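Glutathione S-transferase omega-like 2 (Saccharomyces cerevisiae, PDB 5LKB) catalyses glutathione-dependent thiol transfer and the reduction of dehydroascorbate and dimethylarsinic acid, as a homodimeric glutathione transferase of the Xi class. Local coordinates at residues S68-W72 with D129-P134; D198-L204 with V279-E285; V300-F305 with Y346-H350. All coordinates share one frame; numbering follows the deposited sequence.

Contact 1 (S68-W72 with D129-P134)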
loop_
_atom_site.group_PDB
_atom_site.type_symbol
_atom_site.label_atom_id
_atom_site.label_comp_id
_atom_site.label_asym_id
_atom_site.label_seq_id
_atom_site.Cartn_x
_atom_site.Cartn_y
_atom_site.Cartn_z
ATOM N N SER A 68 -8.827 1.503 -30.947
ATOM C CA SER A 68 -8.940 0.117 -30.563
ATOM C C SER A 68 -8.116 -0.061 -29.296
ATOM O O SER A 68 -7.144 0.675 -29.080
ATOM C CB SER A 68 -8.456 -0.848 -31.625
ATOM O OG SER A 68 -9.303 -0.664 -32.781
ATOM N N VAL A 69 -8.479 -1.051 -28.482
ATOM C CA VAL A 69 -7.940 -1.182 -27.111
ATOM C C VAL A 69 -7.397 -2.596 -26.896
ATOM O O VAL A 69 -8.126 -3.586 -27.046
ATOM C CB VAL A 69 -9.009 -0.848 -26.066
ATOM C CG1 VAL A 69 -8.341 -0.894 -24.689
ATOM C CG2 VAL A 69 -9.612 0.476 -26.316
ATOM N N VAL A 70 -6.117 -2.697 -26.526
ATOM C CA VAL A 70 -5.527 -3.967 -26.168
ATOM C C VAL A 70 -6.027 -4.446 -24.804
ATOM O O VAL A 70 -6.539 -3.661 -24.003
ATOM C CB VAL A 70 -3.988 -3.896 -26.169
ATOM C CG1 VAL A 70 -3.480 -3.640 -27.622
ATOM C CG2 VAL A 70 -3.429 -2.886 -25.206
ATOM N N HIS A 71 -5.820 -5.732 -24.559
ATOM C CA HIS A 71 -6.116 -6.367 -23.276
ATOM C C HIS A 71 -5.258 -5.728 -22.207
ATOM O O HIS A 71 -4.126 -5.305 -22.449
ATOM C CB HIS A 71 -5.821 -7.852 -23.368
ATOM C CG HIS A 71 -6.528 -8.699 -22.367
ATOM N ND1 HIS A 71 -6.150 -8.757 -21.051
ATOM C CD2 HIS A 71 -7.561 -9.565 -22.505
ATOM C CE1 HIS A 71 -6.922 -9.629 -20.420
ATOM N NE2 HIS A 71 -7.784 -10.141 -21.288
ATOM N N TRP A 72 -5.819 -5.659 -20.987
ATOM C CA TRP A 72 -5.065 -5.145 -19.845
ATOM C C TRP A 72 -3.944 -6.067 -19.389
ATOM O O TRP A 72 -2.998 -5.585 -18.759
ATOM C CB TRP A 72 -6.009 -4.810 -18.669
ATOM C CG TRP A 72 -6.990 -5.935 -18.356
ATOM C CD1 TRP A 72 -8.283 -5.993 -18.777
ATOM C CD2 TRP A 72 -6.739 -7.149 -17.641
ATOM N NE1 TRP A 72 -8.865 -7.178 -18.365
ATOM C CE2 TRP A 72 -7.941 -7.897 -17.669
ATOM C CE3 TRP A 72 -5.619 -7.695 -16.990
ATOM C CZ2 TRP A 72 -8.061 -9.127 -17.041
ATOM C CZ3 TRP A 72 -5.763 -8.935 -16.360
ATOM C CH2 TRP A 72 -6.966 -9.626 -16.409
ATOM N N ASP A 129 -12.693 -6.599 -21.582
ATOM C CA ASP A 129 -11.256 -6.751 -21.389
ATOM C C ASP A 129 -10.434 -6.118 -22.512
ATOM O O ASP A 129 -9.284 -5.754 -22.278
ATOM C CB ASP A 129 -10.909 -8.222 -21.268
ATOM C CG ASP A 129 -11.551 -8.863 -20.051
ATOM O OD1 ASP A 129 -11.344 -8.329 -18.924
ATOM O OD2 ASP A 129 -12.193 -9.928 -20.233
ATOM N N ALA A 130 -10.977 -6.038 -23.738
ATOM C CA ALA A 130 -10.212 -5.634 -24.918
ATOM C C ALA A 130 -11.179 -5.548 -26.074
ATOM O O ALA A 130 -12.323 -6.020 -25.995
ATOM C CB ALA A 130 -9.126 -6.636 -25.249
ATOM N N THR A 131 -10.721 -4.855 -27.128
ATOM C CA THR A 131 -11.360 -4.986 -28.430
ATOM C C THR A 131 -10.495 -5.861 -29.316
ATOM O O THR A 131 -9.418 -6.319 -28.956
ATOM C CB THR A 131 -11.579 -3.613 -29.099
ATOM O OG1 THR A 131 -10.322 -3.109 -29.598
ATOM C CG2 THR A 131 -12.090 -2.578 -28.158
ATOM N N ASN A 132 -10.990 -6.042 -30.540
ATOM C CA ASN A 132 -10.210 -6.656 -31.587
ATOM C C ASN A 132 -9.333 -5.597 -32.239
ATOM O O ASN A 132 -9.482 -4.390 -32.018
ATOM C CB ASN A 132 -11.143 -7.321 -32.602
ATOM C CG ASN A 132 -12.048 -6.331 -33.321
ATOM O OD1 ASN A 132 -12.500 -5.329 -32.763
ATOM N ND2 ASN A 132 -12.369 -6.636 -34.583
ATOM N N GLU A 133 -8.405 -6.076 -33.078
ATOM C CA GLU A 133 -7.678 -5.231 -34.013
ATOM C C GLU A 133 -8.494 -5.301 -35.313
ATOM O O GLU A 133 -8.467 -6.344 -35.982
ATOM C CB GLU A 133 -6.245 -5.767 -34.179
ATOM C CG GLU A 133 -5.284 -4.835 -34.932
ATOM C CD GLU A 133 -5.746 -4.652 -36.376
ATOM O OE1 GLU A 133 -5.585 -5.650 -37.126
ATOM O OE2 GLU A 133 -6.295 -3.579 -36.699
ATOM N N PRO A 134 -9.266 -4.269 -35.652
ATOM C CA PRO A 134 -10.322 -4.422 -36.674
ATOM C C PRO A 134 -9.870 -4.305 -38.123
ATOM O O PRO A 134 -10.679 -4.638 -38.991
ATOM C CB PRO A 134 -11.298 -3.289 -36.331
ATOM C CG PRO A 134 -10.377 -2.189 -35.812
ATOM C CD PRO A 134 -9.236 -2.890 -35.106
HETATM O O HOH W 1 -11.595 -2.189 -32.550
#
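Val69 and Thr131 meet through two hydrogen bonds, a small example of a loop completing the edge of a sheet with one backbone and one side-chain link. The backbone N of Thr131 donates to Val69 O (2.9 Å), lying in the carbonyl plane. In return Val69 N gives a nearly straight bond to Thr131 OG1 at 3.0 Å. The hydroxyl can reach it because OG1 stands between its own backbone N and carbonyl carbon (chi1 75°), and it donates in turn to Asn132 O.

Farther along, Trp72 presents the edge of its indole to Asp129. NE1 donates to OD1 at 2.8 Å, with OD1 almost in the ring plane and approached on its anti side, though well out of the carboxylate plane. The imidazole of His71 runs alongside Asp129, its plane 25° from the carboxylate, and its CE1 sits over the centre of the indole. Buried Asp129 O has no conventional hydrogen-bond partner; His71 CA lies 3.4 Å from Asp129 O in a nearly linear CA-H...O contact. At the other end Ser68 OG packs against Pro134 CD (3.2 Å), and a water that hydrogen-bonds Ser68 OG can also donate to Asn132 O.

A second shell fixes these groups: Arg125 forms a salt bridge to Asp129, Ser123 bonds both Asp129 and His71, and Trp39 NE1 reaches Ser68 OG. Strand 66-69 is an outermost strand of the thioredoxin-like sheet, beside parallel strand 38-42; the loop between helices 95-98 and 141-148 runs roughly antiparallel to residues 68-72, while Trp72 reaches out to helix 339-349.

Contact 2 (D198-L204 with V279-E285)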
loop_
_atom_site.group_PDB
_atom_site.type_symbol
_atom_site.label_atom_id
_atom_site.label_comp_id
_atom_site.label_asym_id
_atom_site.label_seq_id
_atom_site.Cartn_x
_atom_site.Cartn_y
_atom_site.Cartn_z
ATOM N N ASP A 198 -7.183 24.990 -27.553
ATOM C CA ASP A 198 -5.735 24.920 -27.673
ATOM C C ASP A 198 -5.118 24.514 -26.339
ATOM O O ASP A 198 -5.092 25.302 -25.385
ATOM C CB ASP A 198 -5.168 26.278 -28.135
ATOM C CG ASP A 198 -3.723 26.186 -28.568
ATOM O OD1 ASP A 198 -3.015 25.151 -28.346
ATOM O OD2 ASP A 198 -3.221 27.189 -29.171
ATOM N N LEU A 199 -4.561 23.324 -26.318
ATOM C CA LEU A 199 -3.965 22.755 -25.101
ATOM C C LEU A 199 -2.532 23.215 -24.876
ATOM O O LEU A 199 -1.951 22.969 -23.821
ATOM C CB LEU A 199 -4.102 21.234 -25.174
ATOM C CG LEU A 199 -5.547 20.735 -25.121
ATOM C CD1 LEU A 199 -5.632 19.300 -25.519
ATOM C CD2 LEU A 199 -6.142 20.919 -23.771
ATOM N N VAL A 200 -1.947 23.931 -25.824
ATOM C CA VAL A 200 -0.569 24.420 -25.724
ATOM C C VAL A 200 -0.557 25.866 -26.249
ATOM O O VAL A 200 0.097 26.172 -27.267
ATOM C CB VAL A 200 0.385 23.519 -26.504
ATOM C CG1 VAL A 200 1.797 23.894 -26.147
ATOM C CG2 VAL A 200 0.132 22.021 -26.157
ATOM N N PRO A 201 -1.269 26.774 -25.593
ATOM C CA PRO A 201 -1.275 28.182 -26.050
ATOM C C PRO A 201 0.107 28.822 -26.008
ATOM O O PRO A 201 0.907 28.620 -25.093
ATOM C CB PRO A 201 -2.228 28.881 -25.070
ATOM C CG PRO A 201 -2.370 27.964 -23.902
ATOM C CD PRO A 201 -2.102 26.574 -24.398
ATOM N N ALA A 202 0.355 29.691 -26.989
ATOM C CA ALA A 202 1.670 30.288 -27.116
ATOM C C ALA A 202 2.113 31.009 -25.860
ATOM O O ALA A 202 3.296 30.968 -25.503
ATOM C CB ALA A 202 1.601 31.328 -28.244
ATOM N N GLN A 203 1.217 31.730 -25.209
ATOM C CA GLN A 203 1.620 32.474 -24.018
ATOM C C GLN A 203 2.061 31.570 -22.873
ATOM O O GLN A 203 2.773 32.042 -21.988
ATOM C CB GLN A 203 0.485 33.372 -23.539
ATOM C CG GLN A 203 0.032 34.436 -24.551
ATOM N N LEU A 204 1.682 30.291 -22.914
ATOM C CA LEU A 204 1.998 29.309 -21.865
ATOM C C LEU A 204 2.975 28.239 -22.323
ATOM O O LEU A 204 3.448 27.444 -21.499
ATOM C CB LEU A 204 0.681 28.641 -21.438
ATOM C CG LEU A 204 -0.374 29.551 -20.801
ATOM C CD1 LEU A 204 -1.630 28.768 -20.367
ATOM C CD2 LEU A 204 0.196 30.369 -19.639
ATOM N N VAL A 279 -0.791 25.135 -14.976
ATOM C CA VAL A 279 -0.080 26.174 -15.721
ATOM C C VAL A 279 -1.113 27.188 -16.205
ATOM O O VAL A 279 -2.097 26.830 -16.873
ATOM C CB VAL A 279 0.729 25.587 -16.884
ATOM C CG1 VAL A 279 1.391 26.688 -17.704
ATOM C CG2 VAL A 279 1.749 24.688 -16.346
ATOM N N GLY A 280 -0.910 28.443 -15.827
ATOM C CA GLY A 280 -1.844 29.489 -16.134
ATOM C C GLY A 280 -3.197 29.278 -15.496
ATOM O O GLY A 280 -3.337 28.656 -14.434
ATOM N N ASP A 281 -4.221 29.766 -16.180
ATOM C CA ASP A 281 -5.573 29.778 -15.650
ATOM C C ASP A 281 -6.559 29.013 -16.529
ATOM O O ASP A 281 -7.764 29.213 -16.422
ATOM C CB ASP A 281 -6.017 31.227 -15.428
ATOM C CG ASP A 281 -6.027 32.028 -16.700
ATOM O OD1 ASP A 281 -5.491 31.560 -17.722
ATOM O OD2 ASP A 281 -6.583 33.146 -16.688
ATOM N N GLN A 282 -6.062 28.121 -17.393
ATOM C CA GLN A 282 -6.895 27.295 -18.256
ATOM C C GLN A 282 -6.314 25.874 -18.320
ATOM O O GLN A 282 -5.129 25.650 -18.050
ATOM C CB GLN A 282 -6.936 27.874 -19.696
ATOM C CG GLN A 282 -5.555 27.821 -20.312
ATOM C CD GLN A 282 -5.484 28.197 -21.779
ATOM O OE1 GLN A 282 -5.247 29.344 -22.104
ATOM N NE2 GLN A 282 -5.627 27.207 -22.665
ATOM N N LEU A 283 -7.166 24.942 -18.770
ATOM C CA LEU A 283 -6.737 23.572 -19.015
ATOM C C LEU A 283 -5.722 23.525 -20.142
ATOM O O LEU A 283 -5.937 24.068 -21.233
ATOM C CB LEU A 283 -7.936 22.718 -19.356
ATOM C CG LEU A 283 -7.746 21.241 -19.704
ATOM C CD1 LEU A 283 -7.454 20.508 -18.445
ATOM C CD2 LEU A 283 -8.948 20.619 -20.412
ATOM N N THR A 284 -4.621 22.878 -19.887
ATOM C CA THR A 284 -3.553 22.663 -20.833
ATOM C C THR A 284 -3.074 21.228 -20.811
ATOM O O THR A 284 -3.428 20.412 -19.922
ATOM C CB THR A 284 -2.352 23.586 -20.593
ATOM O OG1 THR A 284 -1.547 23.071 -19.513
ATOM C CG2 THR A 284 -2.773 25.052 -20.352
ATOM N N GLU A 285 -2.215 20.939 -21.775
ATOM C CA GLU A 285 -1.502 19.677 -21.862
ATOM C C GLU A 285 -0.781 19.317 -20.561
ATOM O O GLU A 285 -0.628 18.125 -20.248
ATOM C CB GLU A 285 -0.453 19.807 -22.957
ATOM C CG GLU A 285 0.423 18.645 -23.108
ATOM C CD GLU A 285 1.499 18.890 -24.171
ATOM O OE1 GLU A 285 2.681 19.076 -23.805
ATOM O OE2 GLU A 285 1.139 18.865 -25.366
#
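Glu285 N donates to Leu199 O at 2.9 Å, in a nearly straight bond whose donor is tilted somewhat out of the carbonyl plane. The same carbonyl oxygen lies against Thr284 CB at 3.3 Å, so the last residue before helix 285-304 and the first within it close around one acceptor. Glu285 then extends its chain past Val200 at a slant, with Val200 CG2 at 3.4 Å from Glu285 OE2. The carboxylate itself is held from outside, by a salt bridge from Arg179 to OE2 and a hydrogen bond from Asn212 to OE1.

Loop 198-204 packs against the capped start of helix 285-304. Thr284 is the N-cap residue: its OG1 accepts from Ala286 N, while Asp287 OD2 takes the N-H of Thr284. That return bond matches one half of the N-capping box familiar from the corresponding helix of other glutathione transferases, whereas the forward bond goes to Ala286 N, one residue short of the full box. The facing loop has its own local lock, an Asx turn in which Asp198 OD1 receives Val200 N at 3.0 Å from above the carboxylate plane.

The remaining contacts are mostly apolar. Leu204 CD1 meets Thr284 CG2 at 3.9 Å, the side chains roughly perpendicular, and its CD2 rests near Gly280 CA. Pro201 and Gln282 run antiparallel side by side, Pro201 CG lying 3.6 Å from Gln282 NE2. Beyond CG the Gln282 chain is extended (chi2 173°), which carries the amide along the proline; its NE2 makes a weak bond back to Leu283 O. Leu199 touches Leu283 across the contact and packs on Thr55 and Leu58 of helix 47-58, in the thioredoxin-like domain.

Contact 3 (V300-F305 with Y346-H350)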
loop_
_atom_site.group_PDB
_atom_site.type_symbol
_atom_site.label_atom_id
_atom_site.label_comp_id
_atom_site.label_asym_id
_atom_site.label_seq_id
_atom_site.Cartn_x
_atom_site.Cartn_y
_atom_site.Cartn_z
ATOM N N VAL A 300 -3.145 2.340 -7.663
ATOM C CA VAL A 300 -2.042 1.428 -7.996
ATOM C C VAL A 300 -0.696 1.861 -7.422
ATOM O O VAL A 300 0.016 1.058 -6.813
ATOM C CB VAL A 300 -1.914 1.265 -9.533
ATOM C CG1 VAL A 300 -0.579 0.578 -9.862
ATOM C CG2 VAL A 300 -3.122 0.479 -10.015
ATOM N N TYR A 301 -0.240 3.073 -7.687
ATOM C CA TYR A 301 1.171 3.350 -7.468
ATOM C C TYR A 301 1.568 3.259 -5.977
ATOM O O TYR A 301 2.693 2.873 -5.663
ATOM C CB TYR A 301 1.576 4.684 -8.045
ATOM C CG TYR A 301 1.419 4.759 -9.562
ATOM C CD1 TYR A 301 1.642 3.655 -10.398
ATOM C CD2 TYR A 301 1.061 5.948 -10.141
ATOM C CE1 TYR A 301 1.527 3.771 -11.804
ATOM C CE2 TYR A 301 0.963 6.078 -11.516
ATOM C CZ TYR A 301 1.191 4.983 -12.316
ATOM O OH TYR A 301 1.082 5.057 -13.697
ATOM N N VAL A 302 0.672 3.631 -5.068
ATOM C CA VAL A 302 0.942 3.536 -3.630
ATOM C C VAL A 302 1.296 2.094 -3.217
ATOM O O VAL A 302 2.399 1.838 -2.706
ATOM C CB VAL A 302 -0.235 4.084 -2.818
ATOM C CG1 VAL A 302 -0.068 3.768 -1.320
ATOM C CG2 VAL A 302 -0.319 5.575 -2.959
ATOM N N GLN A 303 0.411 1.140 -3.454
ATOM C CA GLN A 303 0.663 -0.235 -3.039
ATOM C C GLN A 303 1.640 -0.955 -3.933
ATOM O O GLN A 303 2.515 -1.700 -3.458
ATOM C CB GLN A 303 -0.643 -1.015 -2.969
ATOM C CG GLN A 303 -0.611 -2.379 -2.358
ATOM C CD GLN A 303 -0.015 -3.460 -3.213
ATOM O OE1 GLN A 303 -0.154 -3.464 -4.433
ATOM N NE2 GLN A 303 0.664 -4.403 -2.579
ATOM N N HIS A 304 1.448 -0.829 -5.228
ATOM C CA HIS A 304 2.068 -1.697 -6.187
ATOM C C HIS A 304 3.465 -1.217 -6.523
ATOM O O HIS A 304 4.398 -2.054 -6.680
ATOM C CB HIS A 304 1.230 -1.727 -7.460
ATOM C CG HIS A 304 1.768 -2.622 -8.528
ATOM N ND1 HIS A 304 1.710 -4.008 -8.475
ATOM C CD2 HIS A 304 2.322 -2.298 -9.726
ATOM C CE1 HIS A 304 2.266 -4.487 -9.587
ATOM N NE2 HIS A 304 2.660 -3.469 -10.340
ATOM N N PHE A 305 3.649 0.080 -6.703
ATOM C CA PHE A 305 4.972 0.650 -6.936
ATOM C C PHE A 305 5.610 1.194 -5.649
ATOM O O PHE A 305 6.690 1.785 -5.681
ATOM C CB PHE A 305 4.933 1.764 -8.005
ATOM C CG PHE A 305 4.837 1.271 -9.448
ATOM C CD1 PHE A 305 4.968 -0.094 -9.804
ATOM C CD2 PHE A 305 4.694 2.187 -10.495
ATOM C CE1 PHE A 305 4.953 -0.553 -11.149
ATOM C CE2 PHE A 305 4.717 1.757 -11.816
ATOM C CZ PHE A 305 4.809 0.372 -12.152
ATOM N N TYR A 346 -1.566 -3.584 -13.862
ATOM C CA TYR A 346 -0.332 -3.518 -13.121
ATOM C C TYR A 346 -0.176 -4.738 -12.232
ATOM O O TYR A 346 0.879 -5.360 -12.203
ATOM C CB TYR A 346 -0.307 -2.244 -12.291
ATOM C CG TYR A 346 0.003 -0.942 -13.081
ATOM C CD1 TYR A 346 -1.013 -0.196 -13.670
ATOM C CD2 TYR A 346 1.294 -0.447 -13.150
ATOM C CE1 TYR A 346 -0.734 0.963 -14.307
ATOM C CE2 TYR A 346 1.597 0.714 -13.825
ATOM C CZ TYR A 346 0.581 1.411 -14.413
ATOM O OH TYR A 346 0.772 2.616 -15.041
ATOM N N THR A 347 -1.232 -5.078 -11.485
ATOM C CA THR A 347 -1.100 -6.128 -10.488
ATOM C C THR A 347 -1.014 -7.525 -11.101
ATOM O O THR A 347 -0.423 -8.431 -10.499
ATOM C CB THR A 347 -2.242 -6.077 -9.492
ATOM O OG1 THR A 347 -3.472 -6.315 -10.161
ATOM C CG2 THR A 347 -2.240 -4.759 -8.711
ATOM N N ARG A 348 -1.624 -7.736 -12.261
ATOM C CA ARG A 348 -1.606 -9.040 -12.911
ATOM C C ARG A 348 -0.458 -9.215 -13.881
ATOM O O ARG A 348 -0.130 -10.359 -14.195
ATOM C CB ARG A 348 -2.901 -9.280 -13.682
ATOM C CG ARG A 348 -4.192 -9.157 -12.878
ATOM C CD ARG A 348 -4.229 -10.229 -11.796
ATOM N NE ARG A 348 -5.539 -10.256 -11.145
ATOM C CZ ARG A 348 -6.630 -10.819 -11.640
ATOM N NH1 ARG A 348 -6.579 -11.487 -12.814
ATOM N NH2 ARG A 348 -7.784 -10.682 -11.016
ATOM N N SER A 349 0.197 -8.145 -14.317
ATOM C CA SER A 349 1.267 -8.304 -15.301
ATOM C C SER A 349 2.665 -8.264 -14.713
ATOM O O SER A 349 3.575 -8.836 -15.307
ATOM C CB SER A 349 1.188 -7.210 -16.365
ATOM O OG SER A 349 -0.086 -7.112 -16.969
ATOM N N HIS A 350 2.868 -7.712 -13.526
ATOM C CA HIS A 350 4.206 -7.473 -13.004
ATOM C C HIS A 350 4.532 -8.551 -11.977
ATOM O O HIS A 350 4.466 -8.345 -10.760
ATOM C CB HIS A 350 4.334 -6.090 -12.401
ATOM C CG HIS A 350 4.141 -5.027 -13.388
ATOM N ND1 HIS A 350 3.654 -3.786 -13.086
ATOM C CD2 HIS A 350 4.390 -5.027 -14.721
ATOM C CE1 HIS A 350 3.603 -3.058 -14.180
ATOM N NE2 HIS A 350 4.046 -3.792 -15.188
#
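Tyr346 points its ring at the end of helix 285-304, where four side chains of the last turn and just past it meet it from different directions, illustrating how aromatic groups pack by alternating faces and edges. Val300 CG1 lies over the face, 4.0 Å from the ring centroid. On the same side, toward the hydroxyl end, Tyr301 turns its edge to it in an offset edge-to-face pair, planes at 87°, placing Tyr301 CE1 3.6 Å from Tyr346 CZ. Next the roles reverse: Tyr346 turns its own edge to the face of Phe305, whose CZ approaches Tyr346 CE2 at 3.6 Å in an offset edge-to-face pair. Each of these rings is thus wedged against another rather than laid flat upon it.

Lower on the same side chain, Tyr346 CB stands over the face of the His304 imidazole, a CH-pi contact. His304 extends with CG anti to its backbone N (chi1 -179°), which carries the ring across to His350, just past the end of helix 339-349. The two imidazoles meet rim to rim, planes 25° apart, with His304 NE2 and His350 ND1 joined by a 2.9 Å hydrogen bond. Phe305 also borders His350, and Phe228 packs edge-to-face with both. Gln303 of the same helix hydrogen-bonds to Gln303 of the second subunit.

The hydroxyl oxygens of Tyr301 and Tyr346 approach to 2.8 Å, and Tyr346 OH is also bonded to Tyr224 OH, so the three hydroxyls are linked in a row, proton directions not settled. In the histidine pair either ring may donate; His350 NE2 bonds a glycerol. If both rings are neutral, a change of tautomer in one would probably have to be matched in the other.

Contact 1 belongs to the thioredoxin-like domain and contacts 2 and 3 to the helical domain, yet contacts 1 and 3 touch: Trp72 CZ3 lies 3.8 Å from Arg348 CG, although their centres are about 21 Å apart. Contacts 2 and 3 sit near opposite ends of helix 285-304, about 32 Å between centres, and on opposite sides of the chain's centre. Val70 of contact 1 neighbours the glutathione-binding Trp79 and Val158. Between side chains, Tyr346 of contact 3 comes within about 6 Å of the nucleophile Cys46, and Glu285 of contact 2 stays about 9 Å from glutathione-binding Ser174. The glycerol hydrogen-bonded to His350 NE2, probably from the crystallisation liquor, may mark a pocket.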